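Local coordinates for 6-phosphogluconate dehydratase (Shewanella oneidensis, PDB 2GP4), which probably catalyses the dehydration of 6-phosphogluconate to 2-dehydro-3-deoxy-6-phosphogluconate, a step of the Entner-Doudoroff pathway, and is seen here without its iron-sulfur cluster, at residues 158-163 with 186-191; 299-304 with 389-394; 499-504 with 590-595. All coordinates share one frame; numbering follows the deposited sequence.

Contacts 1 and 2 belong to the N-terminal family region, contact 3 to the C-terminal one. Contact 2 is buried. Contacts 1 and 3 are only partly buried. The first two are neighbours: their centres lie about 18 Å apart, a probable backbone hydrogen bond runs from G299 to G189, and L186 packs on V302. Contact 3 shares no element with them, and its nearest atoms are about 19 Å from contact 1 and about 20 Å from contact 2. No direct hydrogen bond crosses any of the three. In contact 1 a leucine lies on a phenylalanine ring. Contacts 2 and 3 combine methyl groups set against backbone oxygens with a bridging water.

Contact 1: 158-163 with 186-191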
loop_
_atom_site.group_PDB
_atom_site.type_symbol
_atom_site.label_atom_id
_atom_site.label_comp_id
_atom_site.label_asym_id
_atom_site.label_seq_id
_atom_site.Cartn_x
_atom_site.Cartn_y
_atom_site.Cartn_z
ATOM N N VAL A 158 -3.859 -18.526 13.464
ATOM C CA VAL A 158 -3.825 -19.286 14.717
ATOM C C VAL A 158 -4.932 -18.838 15.676
ATOM O O VAL A 158 -5.614 -19.677 16.277
ATOM C CB VAL A 158 -2.453 -19.188 15.436
ATOM C CG1 VAL A 158 -2.455 -20.027 16.708
ATOM C CG2 VAL A 158 -1.326 -19.625 14.524
ATOM N N GLY A 159 -5.104 -17.523 15.814
ATOM C CA GLY A 159 -6.151 -16.964 16.670
ATOM C C GLY A 159 -7.542 -17.365 16.208
ATOM O O GLY A 159 -8.391 -17.756 17.011
ATOM N N LEU A 160 -7.774 -17.279 14.902
ATOM C CA LEU A 160 -9.075 -17.620 14.334
ATOM C C LEU A 160 -9.336 -19.123 14.225
ATOM O O LEU A 160 -10.486 -19.536 14.080
ATOM C CB LEU A 160 -9.261 -16.943 12.974
ATOM C CG LEU A 160 -9.322 -15.412 12.983
ATOM C CD1 LEU A 160 -9.127 -14.857 11.581
ATOM C CD2 LEU A 160 -10.621 -14.889 13.614
ATOM N N SER A 161 -8.284 -19.939 14.312
ATOM C CA SER A 161 -8.419 -21.390 14.135
ATOM C C SER A 161 -9.122 -22.114 15.290
ATOM O O SER A 161 -9.318 -23.325 15.238
ATOM C CB SER A 161 -7.065 -22.042 13.825
ATOM O OG SER A 161 -6.240 -22.113 14.972
ATOM N N HIS A 162 -9.507 -21.367 16.325
ATOM C CA HIS A 162 -10.309 -21.907 17.431
ATOM C C HIS A 162 -11.774 -22.083 17.016
ATOM O O HIS A 162 -12.534 -22.794 17.673
ATOM C CB HIS A 162 -10.182 -21.023 18.671
ATOM C CG HIS A 162 -8.778 -20.900 19.172
ATOM N ND1 HIS A 162 -8.163 -21.887 19.913
ATOM C CD2 HIS A 162 -7.857 -19.916 19.022
ATOM C CE1 HIS A 162 -6.932 -21.512 20.207
ATOM N NE2 HIS A 162 -6.719 -20.321 19.676
ATOM N N ASN A 163 -12.150 -21.418 15.924
ATOM C CA ASN A 163 -13.410 -21.657 15.211
ATOM C C ASN A 163 -14.674 -21.660 16.070
ATOM O O ASN A 163 -15.534 -22.524 15.922
ATOM C CB ASN A 163 -13.318 -22.949 14.385
ATOM C CG ASN A 163 -14.460 -23.093 13.399
ATOM O OD1 ASN A 163 -14.869 -22.122 12.764
ATOM N ND2 ASN A 163 -14.985 -24.305 13.275
ATOM N N LEU A 186 -8.695 -13.223 5.461
ATOM C CA LEU A 186 -9.276 -13.825 4.259
ATOM C C LEU A 186 -9.197 -15.360 4.221
ATOM O O LEU A 186 -9.924 -15.999 3.456
ATOM C CB LEU A 186 -8.704 -13.189 2.989
ATOM C CG LEU A 186 -9.045 -11.702 2.817
ATOM C CD1 LEU A 186 -8.076 -11.033 1.844
ATOM C CD2 LEU A 186 -10.508 -11.481 2.404
ATOM N N SER A 187 -8.338 -15.947 5.054
ATOM C CA SER A 187 -8.358 -17.394 5.273
ATOM C C SER A 187 -9.666 -17.834 5.929
ATOM O O SER A 187 -10.090 -18.978 5.784
ATOM C CB SER A 187 -7.170 -17.841 6.125
ATOM O OG SER A 187 -6.081 -18.222 5.309
ATOM N N PHE A 188 -10.289 -16.910 6.657
ATOM C CA PHE A 188 -11.563 -17.157 7.320
ATOM C C PHE A 188 -12.615 -16.252 6.700
ATOM O O PHE A 188 -13.443 -15.662 7.394
ATOM C CB PHE A 188 -11.417 -16.934 8.826
ATOM C CG PHE A 188 -10.505 -17.932 9.486
ATOM C CD1 PHE A 188 -9.120 -17.817 9.371
ATOM C CD2 PHE A 188 -11.029 -19.007 10.194
ATOM C CE1 PHE A 188 -8.277 -18.745 9.961
ATOM C CE2 PHE A 188 -10.190 -19.943 10.791
ATOM C CZ PHE A 188 -8.811 -19.808 10.677
ATOM N N GLY A 189 -12.567 -16.176 5.369
ATOM C CA GLY A 189 -13.363 -15.248 4.583
ATOM C C GLY A 189 -14.867 -15.367 4.695
ATOM O O GLY A 189 -15.586 -14.466 4.268
ATOM N N HIS A 190 -15.333 -16.478 5.263
ATOM C CA HIS A 190 -16.772 -16.743 5.464
ATOM C C HIS A 190 -17.351 -15.969 6.655
ATOM O O HIS A 190 -18.561 -15.788 6.761
ATOM C CB HIS A 190 -17.021 -18.250 5.628
ATOM C CG HIS A 190 -16.275 -18.863 6.773
ATOM N ND1 HIS A 190 -16.909 -19.500 7.820
ATOM C CD2 HIS A 190 -14.949 -18.914 7.049
ATOM C CE1 HIS A 190 -16.006 -19.924 8.686
ATOM N NE2 HIS A 190 -14.810 -19.577 8.244
ATOM N N LEU A 191 -16.479 -15.511 7.547
ATOM C CA LEU A 191 -16.906 -14.721 8.697
ATOM C C LEU A 191 -17.025 -13.243 8.323
ATOM O O LEU A 191 -16.225 -12.742 7.533
ATOM C CB LEU A 191 -15.918 -14.880 9.863
ATOM C CG LEU A 191 -15.533 -16.271 10.385
ATOM C CD1 LEU A 191 -14.568 -16.136 11.554
ATOM C CD2 LEU A 191 -16.753 -17.105 10.793
#
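The OG of S161, a residue that touches the F188 ring, bonds to O of V158 at 2.8 Å. The hydroxyl is tilted 30° from the carbonyl plane. The N of S161 makes a second, weak bond to the same oxygen. This grip closes the end of helix 145-160, and a type I turn begins at L160, the last helical residue, and runs to N163.

The turn meets the loop between helix 179-186 and strand 193-195 through one ring. L160 CB lies over the centre of the F188 ring, 3.5 Å from the centroid and only 5° off the normal. It is a CH-pi contact. Further along, CD1 of L160 lies 3.7 Å from CD1 of F188. The two side chains lie alongside, each running past the other from its own backbone. The F188 ring reaches back to the helix end because CG stands anti to its carbonyl carbon (chi1 -66°). CE2 then comes 3.3 Å from O of L160, an oxygen that also accepts the N-H of N163. The N of S161 approaches CZ obliquely.

Both L160 and F188 also touch M193. Without a hydrogen bond between the segments, the join rests on apolar and CH-pi packing, with CE2 of the ring also set against a backbone oxygen that already has N163 as its donor.

Contact 2: 299-304 with 389-394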
loop_
_atom_site.group_PDB
_atom_site.type_symbol
_atom_site.label_atom_id
_atom_site.label_comp_id
_atom_site.label_asym_id
_atom_site.label_seq_id
_atom_site.Cartn_x
_atom_site.Cartn_y
_atom_site.Cartn_z
ATOM N N GLY A 299 -14.561 -12.125 2.904
ATOM C CA GLY A 299 -14.090 -12.658 1.630
ATOM C C GLY A 299 -14.949 -12.261 0.443
ATOM O O GLY A 299 -14.562 -12.478 -0.708
ATOM N N GLU A 300 -16.123 -11.694 0.730
ATOM C CA GLU A 300 -17.013 -11.153 -0.294
ATOM C C GLU A 300 -16.917 -9.634 -0.368
ATOM O O GLU A 300 -17.001 -9.059 -1.455
ATOM C CB GLU A 300 -18.459 -11.563 -0.036
ATOM C CG GLU A 300 -18.808 -12.958 -0.509
ATOM C CD GLU A 300 -20.294 -13.248 -0.410
ATOM O OE1 GLU A 300 -21.068 -12.314 -0.081
ATOM O OE2 GLU A 300 -20.690 -14.412 -0.662
ATOM N N VAL A 301 -16.750 -8.991 0.788
ATOM C CA VAL A 301 -16.568 -7.542 0.845
ATOM C C VAL A 301 -15.284 -7.173 0.096
ATOM O O VAL A 301 -15.257 -6.212 -0.677
ATOM C CB VAL A 301 -16.548 -7.016 2.296
ATOM C CG1 VAL A 301 -16.268 -5.513 2.327
ATOM C CG2 VAL A 301 -17.873 -7.318 2.981
ATOM N N VAL A 302 -14.233 -7.961 0.315
ATOM C CA VAL A 302 -13.056 -7.908 -0.534
ATOM C C VAL A 302 -13.414 -8.623 -1.840
ATOM O O VAL A 302 -13.688 -9.827 -1.851
ATOM C CB VAL A 302 -11.814 -8.547 0.138
ATOM C CG1 VAL A 302 -10.645 -8.599 -0.829
ATOM C CG2 VAL A 302 -11.431 -7.782 1.421
ATOM N N ASN A 303 -13.447 -7.854 -2.924
ATOM C CA ASN A 303 -13.752 -8.371 -4.256
ATOM C C ASN A 303 -13.014 -7.532 -5.285
ATOM O O ASN A 303 -12.312 -6.591 -4.913
ATOM C CB ASN A 303 -15.265 -8.382 -4.530
ATOM C CG ASN A 303 -15.888 -6.997 -4.453
ATOM O OD1 ASN A 303 -15.549 -6.101 -5.226
ATOM N ND2 ASN A 303 -16.810 -6.820 -3.524
ATOM N N GLU A 304 -13.175 -7.868 -6.562
ATOM C CA GLU A 304 -12.469 -7.189 -7.644
ATOM C C GLU A 304 -12.709 -5.676 -7.660
ATOM O O GLU A 304 -11.764 -4.898 -7.807
ATOM C CB GLU A 304 -12.820 -7.809 -9.000
ATOM C CG GLU A 304 -12.534 -9.317 -9.110
ATOM C CD GLU A 304 -13.763 -10.202 -8.877
ATOM O OE1 GLU A 304 -14.569 -9.917 -7.970
ATOM O OE2 GLU A 304 -13.915 -11.203 -9.611
ATOM N N ASP A 389 -21.244 0.331 -6.527
ATOM C CA ASP A 389 -22.072 -0.846 -6.304
ATOM C C ASP A 389 -21.292 -1.937 -5.572
ATOM O O ASP A 389 -21.021 -3.008 -6.124
ATOM C CB ASP A 389 -22.629 -1.360 -7.641
ATOM C CG ASP A 389 -21.538 -1.642 -8.661
ATOM O OD1 ASP A 389 -20.566 -0.860 -8.756
ATOM O OD2 ASP A 389 -21.644 -2.658 -9.362
ATOM N N VAL A 390 -20.931 -1.651 -4.327
ATOM C CA VAL A 390 -20.218 -2.611 -3.487
ATOM C C VAL A 390 -20.893 -2.772 -2.128
ATOM O O VAL A 390 -21.530 -1.836 -1.619
ATOM C CB VAL A 390 -18.713 -2.222 -3.288
ATOM C CG1 VAL A 390 -17.910 -2.476 -4.563
ATOM C CG2 VAL A 390 -18.570 -0.774 -2.835
ATOM N N ASN A 391 -20.772 -3.968 -1.552
ATOM C CA ASN A 391 -21.191 -4.185 -0.174
ATOM C C ASN A 391 -20.062 -3.773 0.765
ATOM O O ASN A 391 -18.889 -4.061 0.508
ATOM C CB ASN A 391 -21.611 -5.644 0.068
ATOM C CG ASN A 391 -22.331 -5.842 1.408
ATOM O OD1 ASN A 391 -23.040 -4.955 1.891
ATOM N ND2 ASN A 391 -22.150 -7.008 2.007
ATOM N N THR A 392 -20.413 -3.071 1.835
ATOM C CA THR A 392 -19.428 -2.650 2.821
ATOM C C THR A 392 -19.891 -3.067 4.212
ATOM O O THR A 392 -21.045 -3.477 4.397
ATOM C CB THR A 392 -19.160 -1.116 2.791
ATOM O OG1 THR A 392 -20.211 -0.419 3.463
ATOM C CG2 THR A 392 -19.035 -0.587 1.370
ATOM N N VAL A 393 -18.996 -2.951 5.189
ATOM C CA VAL A 393 -19.323 -3.260 6.577
ATOM C C VAL A 393 -20.410 -2.350 7.160
ATOM O O VAL A 393 -21.004 -2.682 8.182
ATOM C CB VAL A 393 -18.070 -3.245 7.481
ATOM C CG1 VAL A 393 -17.088 -4.332 7.044
ATOM C CG2 VAL A 393 -17.401 -1.870 7.478
ATOM N N ALA A 394 -20.671 -1.219 6.503
ATOM C CA ALA A 394 -21.704 -0.276 6.930
ATOM C C ALA A 394 -22.998 -0.433 6.142
ATOM O O ALA A 394 -23.965 0.294 6.379
ATOM C CB ALA A 394 -21.197 1.160 6.813
HETATM O O HOH W 1 -17.517 -5.036 -1.590
#
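V301 and N391 join the end of the short helix 298-301 to strand 391-392, one arm of a two-stranded antiparallel sheet with 395-396. T392 OG1 accepts from N of A394, an ST turn where the chain leaves the strand, and also bonds to O of G395 on the partner strand.

The close part is V301. Its CG1 stands anti to the backbone N (chi1 176°), which sets this methyl 3.5 Å from O of N391. The same methyl lies 4.3 Å from CA of T392. V301 is buried, and L259 touches its side chain as well. Its other methyl, CG2, comes no nearer than 4.4 Å to ND2 of N391. That amide nitrogen turns to OG of S296 for its hydrogen bond.

The other side is looser and wetter. N303 and N391 are partly exposed, and N303 meets V390 only at 4.4 Å, OD1 to CG1. A water links the segments here. It lies 2.7 Å from O of V301 and equally near O of N391, and it makes a weak bond with ND2 of N303. S306 OG also bonds to O of V301.

N303 is the N-cap of helix 304-316, with OD1 weakly bonded to N of K305. Its amide is held from the other end too: ND2 donates to O of E300 at 3.1 Å, nearly straight at 163° and in the carbonyl plane.

Contact 3: 499-504 with 590-595; sequences PKANGM and IDLRHS
A501 and L592 bury the most surface in this contact. A501 is in the short helix 499-502, which follows strand 490-494 of the large mixed sheet in the C-terminal, mainly beta part of the protein. L592 is in the loop between helices 579-584 and 605-609.

CD2 of L592 does most of the touching. It lies 3.4 Å from O of A501 and 4.0 Å from CB of A501. The leucine CG is anti to its own carbonyl carbon (chi1 -66°), and this sets CD2 against the helix. The oxygen it covers is not left to the methyl alone, since NH1 of R596 donates to it. L592 also packs on I550. An alanine in place of L592 lacks CG and both methyls, so CB of A501 would probably lose its apolar partner across the contact, with a gap opened beside I550.

N502 and S595 form the second patch. CB of N502 lies 3.7 Å from OG of S595. The asparagine CG sits between the backbone N and carbonyl carbon (chi1 58°), and from there its amide has several partners. ND2 donates to OE1 of Q497 and, at 3.1 Å, to a water. OD1 takes a weak bond from N of selenomethionine M504. The same water is 2.7 Å from OG of S595 and bridges the segments. The backbone holds S595 in place through a bond from its N to O of L592, at 2.8 Å, in a 3-10 turn.

The link is therefore mixed: a leucine methyl packs against the helix, and a water carries the polar connection beside it.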
loop_
_atom_site.group_PDB
_atom_site.type_symbol
_atom_site.label_atom_id
_atom_site.label_comp_id
_atom_site.label_asym_id
_atom_site.label_seq_id
_atom_site.Cartn_x
_atom_site.Cartn_y
_atom_site.Cartn_z
ATOM N N PRO A 499 13.241 -9.139 -1.899
ATOM C CA PRO A 499 12.663 -9.972 -0.844
ATOM C C PRO A 499 13.550 -11.153 -0.436
ATOM O O PRO A 499 13.804 -11.345 0.755
ATOM C CB PRO A 499 11.364 -10.472 -1.475
ATOM C CG PRO A 499 10.969 -9.383 -2.396
ATOM C CD PRO A 499 12.258 -8.841 -2.959
ATOM N N LYS A 500 14.034 -11.917 -1.413
ATOM C CA LYS A 500 14.802 -13.137 -1.132
ATOM C C LYS A 500 16.215 -12.854 -0.626
ATOM O O LYS A 500 16.751 -13.612 0.180
ATOM C CB LYS A 500 14.856 -14.054 -2.360
ATOM C CG LYS A 500 13.517 -14.666 -2.779
ATOM C CD LYS A 500 13.738 -15.797 -3.787
ATOM C CE LYS A 500 12.430 -16.348 -4.347
ATOM N NZ LYS A 500 11.726 -15.359 -5.222
ATOM N N ALA A 501 16.815 -11.763 -1.095
ATOM C CA ALA A 501 18.193 -11.445 -0.741
ATOM C C ALA A 501 18.351 -11.084 0.728
ATOM O O ALA A 501 19.131 -11.710 1.441
ATOM C CB ALA A 501 18.719 -10.338 -1.622
ATOM N N ASN A 502 17.610 -10.072 1.169
ATOM C CA ASN A 502 17.712 -9.557 2.531
ATOM C C ASN A 502 16.364 -9.108 3.133
ATOM O O ASN A 502 16.326 -8.266 4.024
ATOM C CB ASN A 502 18.745 -8.419 2.588
ATOM C CG ASN A 502 18.412 -7.260 1.644
ATOM O OD1 ASN A 502 17.411 -7.288 0.917
ATOM N ND2 ASN A 502 19.251 -6.224 1.666
ATOM N N GLY A 503 15.262 -9.657 2.632
ATOM C CA GLY A 503 13.940 -9.322 3.153
ATOM C C GLY A 503 13.417 -7.976 2.700
ATOM O O GLY A 503 12.455 -7.461 3.269
HETATM N N MSE A 504 14.061 -7.416 1.675
HETATM C CA MSE A 504 13.691 -6.135 1.061
HETATM C C MSE A 504 13.539 -4.970 2.058
HETATM O O MSE A 504 12.437 -4.469 2.265
HETATM C CB MSE A 504 12.427 -6.311 0.198
HETATM C CG MSE A 504 12.261 -5.311 -0.940
HETATM SE SE MSE A 504 10.483 -5.450 -1.762
HETATM C CE MSE A 504 9.442 -5.313 -0.120
ATOM N N ILE A 590 27.156 -12.471 -4.687
ATOM C CA ILE A 590 26.788 -11.537 -3.628
ATOM C C ILE A 590 26.889 -12.222 -2.262
ATOM O O ILE A 590 26.283 -13.275 -2.038
ATOM C CB ILE A 590 25.379 -10.926 -3.846
ATOM C CG1 ILE A 590 25.322 -10.194 -5.191
ATOM C CG2 ILE A 590 25.023 -9.976 -2.698
ATOM C CD1 ILE A 590 23.940 -9.793 -5.628
ATOM N N ASP A 591 27.669 -11.613 -1.370
ATOM C CA ASP A 591 27.896 -12.129 -0.026
ATOM C C ASP A 591 26.763 -11.729 0.908
ATOM O O ASP A 591 26.741 -10.608 1.420
ATOM C CB ASP A 591 29.237 -11.620 0.520
ATOM C CG ASP A 591 29.573 -12.197 1.890
ATOM O OD1 ASP A 591 29.099 -13.307 2.207
ATOM O OD2 ASP A 591 30.319 -11.541 2.650
ATOM N N LEU A 592 25.835 -12.653 1.145
ATOM C CA LEU A 592 24.656 -12.361 1.959
ATOM C C LEU A 592 24.745 -12.897 3.385
ATOM O O LEU A 592 23.768 -12.840 4.131
ATOM C CB LEU A 592 23.396 -12.901 1.278
ATOM C CG LEU A 592 22.990 -12.250 -0.042
ATOM C CD1 LEU A 592 22.238 -13.257 -0.903
ATOM C CD2 LEU A 592 22.170 -10.992 0.208
ATOM N N ARG A 593 25.916 -13.403 3.756
ATOM C CA ARG A 593 26.135 -14.028 5.065
ATOM C C ARG A 593 25.654 -13.183 6.242
ATOM O O ARG A 593 25.074 -13.711 7.192
ATOM C CB ARG A 593 27.612 -14.414 5.235
ATOM C CG ARG A 593 27.975 -15.758 4.596
ATOM C CD ARG A 593 29.307 -15.700 3.844
ATOM N NE ARG A 593 30.468 -15.591 4.725
ATOM C CZ ARG A 593 31.621 -15.014 4.388
ATOM N NH1 ARG A 593 31.771 -14.464 3.187
ATOM N NH2 ARG A 593 32.621 -14.970 5.261
ATOM N N HIS A 594 25.874 -11.873 6.164
ATOM C CA HIS A 594 25.471 -10.954 7.230
ATOM C C HIS A 594 23.988 -10.568 7.207
ATOM O O HIS A 594 23.519 -9.847 8.089
ATOM C CB HIS A 594 26.364 -9.708 7.232
ATOM C CG HIS A 594 27.675 -9.914 7.927
ATOM N ND1 HIS A 594 28.824 -10.285 7.260
ATOM C CD2 HIS A 594 28.014 -9.821 9.236
ATOM C CE1 HIS A 594 29.816 -10.401 8.126
ATOM N NE2 HIS A 594 29.351 -10.125 9.331
ATOM N N SER A 595 23.261 -11.051 6.203
ATOM C CA SER A 595 21.819 -10.850 6.122
ATOM C C SER A 595 21.055 -12.119 6.495
ATOM O O SER A 595 19.835 -12.186 6.331
ATOM C CB SER A 595 21.416 -10.412 4.714
ATOM O OG SER A 595 21.920 -9.127 4.409
HETATM O O HOH W 2 21.718 -6.660 3.432
#